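Local coordinates for protein tryptophan--tRNA ligase (Pyrococcus horikoshii, PDB 3JXE) that joins tryptophan to its tRNA at the cost of ATP, passing through the tryptophanyl-AMP intermediate bound here, at residues B[73-78]-B[207-212]. Numbering follows the deposited sequence.
Sequences GFFLYT and KRCLIP. With TYM (tryptophanyl-5'AMP), chain E.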
ATOM      1  N   GLY B  73      22.947 -20.359  -4.047  1.00 83.92           N
ATOM      2  CA  GLY B  73      22.684 -19.542  -2.861  1.00 82.89           C
ATOM      3  C   GLY B  73      21.229 -19.259  -2.526  1.00 82.13           C
ATOM      4  O   GLY B  73      20.312 -19.807  -3.146  1.00 82.16           O
ATOM      5  N   PHE B  74      21.033 -18.397  -1.529  1.00 81.27           N
ATOM      6  CA  PHE B  74      19.706 -17.981  -1.065  1.00 80.31           C
ATOM      7  C   PHE B  74      19.784 -16.623  -0.361  1.00 79.56           C
ATOM      8  O   PHE B  74      20.837 -15.981  -0.364  1.00 79.48           O
ATOM      9  CB  PHE B  74      19.098 -19.044  -0.137  1.00 80.37           C
ATOM     10  CG  PHE B  74      19.880 -19.277   1.132  1.00 80.56           C
ATOM     11  CD1 PHE B  74      19.573 -18.576   2.295  1.00 80.75           C
ATOM     12  CD2 PHE B  74      20.907 -20.217   1.170  1.00 80.70           C
ATOM     13  CE1 PHE B  74      20.287 -18.791   3.471  1.00 80.68           C
ATOM     14  CE2 PHE B  74      21.626 -20.440   2.342  1.00 80.72           C
ATOM     15  CZ  PHE B  74      21.313 -19.726   3.493  1.00 80.75           C
ATOM     16  N   PHE B  75      18.671 -16.181   0.227  1.00 78.57           N
ATOM     17  CA  PHE B  75      18.669 -14.960   1.037  1.00 77.59           C
ATOM     18  C   PHE B  75      17.764 -15.050   2.268  1.00 76.84           C
ATOM     19  O   PHE B  75      16.802 -15.821   2.287  1.00 76.77           O
ATOM     20  CB  PHE B  75      18.362 -13.715   0.187  1.00 77.64           C
ATOM     21  CG  PHE B  75      16.909 -13.542  -0.166  1.00 77.69           C
ATOM     22  CD1 PHE B  75      16.103 -12.674   0.566  1.00 77.82           C
ATOM     23  CD2 PHE B  75      16.351 -14.217  -1.246  1.00 77.73           C
ATOM     24  CE1 PHE B  75      14.761 -12.492   0.238  1.00 77.69           C
ATOM     25  CE2 PHE B  75      15.009 -14.042  -1.579  1.00 77.69           C
ATOM     26  CZ  PHE B  75      14.215 -13.176  -0.837  1.00 77.66           C
ATOM     27  N   LEU B  76      18.085 -14.254   3.287  1.00 75.87           N
ATOM     28  CA  LEU B  76      17.355 -14.269   4.552  1.00 74.88           C
ATOM     29  C   LEU B  76      16.415 -13.080   4.699  1.00 74.24           C
ATOM     30  O   LEU B  76      16.716 -11.972   4.247  1.00 74.16           O
ATOM     31  CB  LEU B  76      18.328 -14.303   5.733  1.00 74.88           C
ATOM     32  CG  LEU B  76      19.131 -15.583   5.980  1.00 74.68           C
ATOM     33  CD1 LEU B  76      20.331 -15.268   6.849  1.00 74.52           C
ATOM     34  CD2 LEU B  76      18.274 -16.668   6.622  1.00 74.57           C
ATOM     35  N   TYR B  77      15.277 -13.324   5.340  1.00 73.41           N
ATOM     36  CA  TYR B  77      14.303 -12.279   5.634  1.00 72.59           C
ATOM     37  C   TYR B  77      13.614 -12.538   6.966  1.00 72.04           C
ATOM     38  O   TYR B  77      13.108 -13.629   7.211  1.00 72.00           O
ATOM     39  CB  TYR B  77      13.287 -12.138   4.489  1.00 72.61           C
ATOM     40  CG  TYR B  77      11.954 -11.509   4.858  1.00 72.56           C
ATOM     41  CD1 TYR B  77      11.881 -10.225   5.406  1.00 72.51           C
ATOM     42  CD2 TYR B  77      10.760 -12.192   4.630  1.00 72.50           C
ATOM     43  CE1 TYR B  77      10.656  -9.653   5.741  1.00 72.30           C
ATOM     44  CE2 TYR B  77       9.531 -11.625   4.954  1.00 72.27           C
ATOM     45  CZ  TYR B  77       9.487 -10.359   5.508  1.00 72.26           C
ATOM     46  OH  TYR B  77       8.272  -9.800   5.827  1.00 72.35           O
ATOM     47  N   THR B  78      13.626 -11.523   7.823  1.00 71.33           N
ATOM     48  CA  THR B  78      12.876 -11.530   9.073  1.00 70.66           C
ATOM     49  C   THR B  78      12.406 -10.101   9.352  1.00 70.23           C
ATOM     50  O   THR B  78      12.817  -9.169   8.661  1.00 70.13           O
ATOM     51  CB  THR B  78      13.706 -12.110  10.251  1.00 70.63           C
ATOM     52  OG1 THR B  78      12.847 -12.370  11.369  1.00 70.47           O
ATOM     53  CG2 THR B  78      14.822 -11.158  10.673  1.00 70.70           C
ATOM     54  N   LYS B 207      16.565 -15.566  -6.196  1.00 69.60           N
ATOM     55  CA  LYS B 207      17.000 -16.673  -5.339  1.00 69.81           C
ATOM     56  C   LYS B 207      15.917 -16.948  -4.299  1.00 69.79           C
ATOM     57  O   LYS B 207      15.117 -16.062  -3.994  1.00 69.83           O
ATOM     58  CB  LYS B 207      18.323 -16.320  -4.652  1.00 69.88           C
ATOM     59  CG  LYS B 207      19.460 -15.998  -5.625  1.00 70.49           C
ATOM     60  CD  LYS B 207      20.566 -15.160  -4.987  1.00 71.37           C
ATOM     61  CE  LYS B 207      21.539 -16.013  -4.181  1.00 72.05           C
ATOM     62  NZ  LYS B 207      22.746 -15.241  -3.771  1.00 72.59           N
ATOM     63  N   ARG B 208      15.877 -18.166  -3.760  1.00 69.78           N
ATOM     64  CA  ARG B 208      14.835 -18.514  -2.787  1.00 69.81           C
ATOM     65  C   ARG B 208      15.091 -17.939  -1.389  1.00 69.62           C
ATOM     66  O   ARG B 208      16.236 -17.695  -1.004  1.00 69.70           O
ATOM     67  CB  ARG B 208      14.570 -20.024  -2.739  1.00 69.88           C
ATOM     68  CG  ARG B 208      15.701 -20.884  -2.218  1.00 70.60           C
ATOM     69  CD  ARG B 208      15.179 -22.275  -1.893  1.00 71.76           C
ATOM     70  NE  ARG B 208      14.783 -23.006  -3.096  1.00 72.65           N
ATOM     71  CZ  ARG B 208      13.693 -23.764  -3.196  1.00 73.04           C
ATOM     72  NH1 ARG B 208      13.427 -24.389  -4.335  1.00 73.13           N
ATOM     73  NH2 ARG B 208      12.863 -23.890  -2.167  1.00 73.35           N
ATOM     74  N   CYS B 209      14.008 -17.727  -0.644  1.00 69.36           N
ATOM     75  CA  CYS B 209      14.054 -17.019   0.633  1.00 69.06           C
ATOM     76  C   CYS B 209      13.963 -17.951   1.837  1.00 68.83           C
ATOM     77  O   CYS B 209      13.248 -18.951   1.796  1.00 68.79           O
ATOM     78  CB  CYS B 209      12.913 -16.004   0.690  1.00 69.09           C
ATOM     79  SG  CYS B 209      12.918 -14.949   2.145  1.00 69.17           S
ATOM     80  N   LEU B 210      14.686 -17.612   2.905  1.00 68.59           N
ATOM     81  CA  LEU B 210      14.580 -18.313   4.187  1.00 68.36           C
ATOM     82  C   LEU B 210      14.108 -17.332   5.252  1.00 68.21           C
ATOM     83  O   LEU B 210      14.686 -16.253   5.409  1.00 68.22           O
ATOM     84  CB  LEU B 210      15.926 -18.916   4.605  1.00 68.35           C
ATOM     85  CG  LEU B 210      16.014 -20.241   5.384  1.00 68.34           C
ATOM     86  CD1 LEU B 210      17.383 -20.367   6.040  1.00 68.23           C
ATOM     87  CD2 LEU B 210      14.924 -20.440   6.431  1.00 68.20           C
ATOM     88  N   ILE B 211      13.059 -17.709   5.982  1.00 68.01           N
ATOM     89  CA  ILE B 211      12.500 -16.855   7.031  1.00 67.76           C
ATOM     90  C   ILE B 211      12.611 -17.486   8.426  1.00 67.63           C
ATOM     91  O   ILE B 211      11.808 -18.358   8.783  1.00 67.70           O
ATOM     92  CB  ILE B 211      11.034 -16.448   6.731  1.00 67.72           C
ATOM     93  CG1 ILE B 211      10.939 -15.767   5.361  1.00 67.67           C
ATOM     94  CG2 ILE B 211      10.498 -15.531   7.829  1.00 67.66           C
ATOM     95  CD1 ILE B 211       9.534 -15.668   4.808  1.00 67.59           C
ATOM     96  N   PRO B 212      13.619 -17.059   9.212  1.00 67.42           N
ATOM     97  CA  PRO B 212      13.714 -17.449  10.616  1.00 67.26           C
ATOM     98  C   PRO B 212      12.806 -16.585  11.495  1.00 67.14           C
ATOM     99  O   PRO B 212      13.025 -15.375  11.620  1.00 67.14           O
ATOM    100  CB  PRO B 212      15.194 -17.206  10.957  1.00 67.24           C
ATOM    101  CG  PRO B 212      15.844 -16.702   9.689  1.00 67.30           C
ATOM    102  CD  PRO B 212      14.747 -16.202   8.817  1.00 67.38           C
TER
HETATM  103  P   TYM E 900       6.567  -9.282  16.223  0.80 43.72           P
HETATM  104  O1P TYM E 900       7.097  -7.900  16.216  0.80 43.57           O
HETATM  105  O2P TYM E 900       5.348  -9.594  17.000  0.80 43.90           O
HETATM  106  O5' TYM E 900       7.724 -10.282  16.728  0.80 43.91           O
HETATM  107  C5' TYM E 900       9.018 -10.237  16.115  0.80 44.62           C
HETATM  108  C4' TYM E 900       9.671 -11.625  16.094  0.80 45.19           C
HETATM  109  O4' TYM E 900       9.628 -12.201  17.429  0.80 45.24           O
HETATM  110  C1' TYM E 900       8.972 -13.501  17.357  0.80 45.50           C
HETATM  111  N9  TYM E 900       8.302 -13.664  18.685  0.80 45.48           N
HETATM  112  C4  TYM E 900       8.666 -14.521  19.638  0.80 45.35           C
HETATM  113  N3  TYM E 900       9.634 -15.453  19.726  0.80 45.35           N
HETATM  114  C2  TYM E 900       9.773 -16.194  20.820  0.80 45.11           C
HETATM  115  N1  TYM E 900       8.969 -16.043  21.862  0.80 44.98           N
HETATM  116  C6  TYM E 900       7.982 -15.129  21.844  0.80 45.27           C
HETATM  117  N6  TYM E 900       7.184 -14.989  22.899  0.80 45.35           N
HETATM  118  C5  TYM E 900       7.809 -14.337  20.711  0.80 45.32           C
HETATM  119  N7  TYM E 900       6.956 -13.373  20.377  0.80 45.33           N
HETATM  120  C8  TYM E 900       7.263 -12.960  19.145  0.80 45.38           C
HETATM  121  C2' TYM E 900       8.061 -13.406  16.135  0.80 45.69           C
HETATM  122  O2' TYM E 900       7.856 -14.700  15.574  0.80 45.76           O
HETATM  123  C3' TYM E 900       8.907 -12.579  15.173  0.80 45.70           C
HETATM  124  O3' TYM E 900       9.862 -13.424  14.510  0.80 46.38           O
HETATM  125  NH3 TYM E 900       4.242  -8.754  11.881  0.80 43.19           N
HETATM  126  CA  TYM E 900       5.522  -9.172  12.468  0.80 43.21           C
HETATM  127  CB  TYM E 900       6.661  -8.360  11.849  0.80 43.13           C
HETATM  128  CG  TYM E 900       7.296  -9.081  10.620  0.80 42.78           C
HETATM  129  CD2 TYM E 900       7.975 -10.294  10.592  0.80 42.29           C
HETATM  130  CE2 TYM E 900       8.367 -10.539   9.269  0.80 42.20           C
HETATM  131  CE3 TYM E 900       8.294 -11.215  11.589  0.80 42.33           C
HETATM  132  CD1 TYM E 900       7.296  -8.630   9.346  0.80 42.80           C
HETATM  133  NE1 TYM E 900       7.962  -9.534   8.497  0.80 42.45           N
HETATM  134  CZ2 TYM E 900       9.073 -11.694   8.955  0.80 42.08           C
HETATM  135  CZ3 TYM E 900       8.999 -12.375  11.267  0.80 42.14           C
HETATM  136  CH2 TYM E 900       9.389 -12.615   9.950  0.80 42.04           C
HETATM  137  C   TYM E 900       5.507  -8.937  13.983  0.80 43.36           C
HETATM  138  O   TYM E 900       4.783  -8.069  14.474  0.80 43.36           O
HETATM  139  OPP TYM E 900       6.349  -9.763  14.689  0.80 43.46           O
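Tyr-77 lies alongside Ile-211 where two parallel strands run next to each other, and its side chain leads from the sheet into the tryptophanyl-AMP pocket. Its CB meets Cys-209 SG at 3.7 Å. CG is anti to the backbone N (chi1 157°), which sends the ring along the Ile-211 side chain toward the ligand. CD2 touches Ile-211 CG1 and CE2 approaches Ile-211 CD1. CZ lies near the indole of the ligand. At the tip, OH accepts a hydrogen bond from the ligand NE1 (2.7 Å, 162° at the hydrogen). The same OH is hydrogen-bonded to Gln-198 O and Gln-111 OE1. A phenylalanine here would probably leave the indole N-H without this acceptor. Thr-78 OG1 donates to Pro-212 O (3.0 Å) and thus ties the strands beside the ligand.

The backbones are joined by Phe-75 N to Arg-208 O (3.1 Å), Leu-210 N to Phe-75 O (2.8 Å) and Tyr-77 N to Leu-210 O (3.0 Å). Cys-209 CB lies over one face of the Phe-75 ring. Leu-76 CD2 packs on Leu-210 CB (3.8 Å) and also reaches Pro-212 CG.

Strands 75-80 and 209-214 are neighbours in the Rossmann-fold sheet of this class I synthetase. Strands 108-112 and 237-241 flank the pair. Helix 88-104 packs on Leu-76, Thr-78 and Pro-212, while helix 61-69 touches Phe-74, Arg-208 and Leu-210.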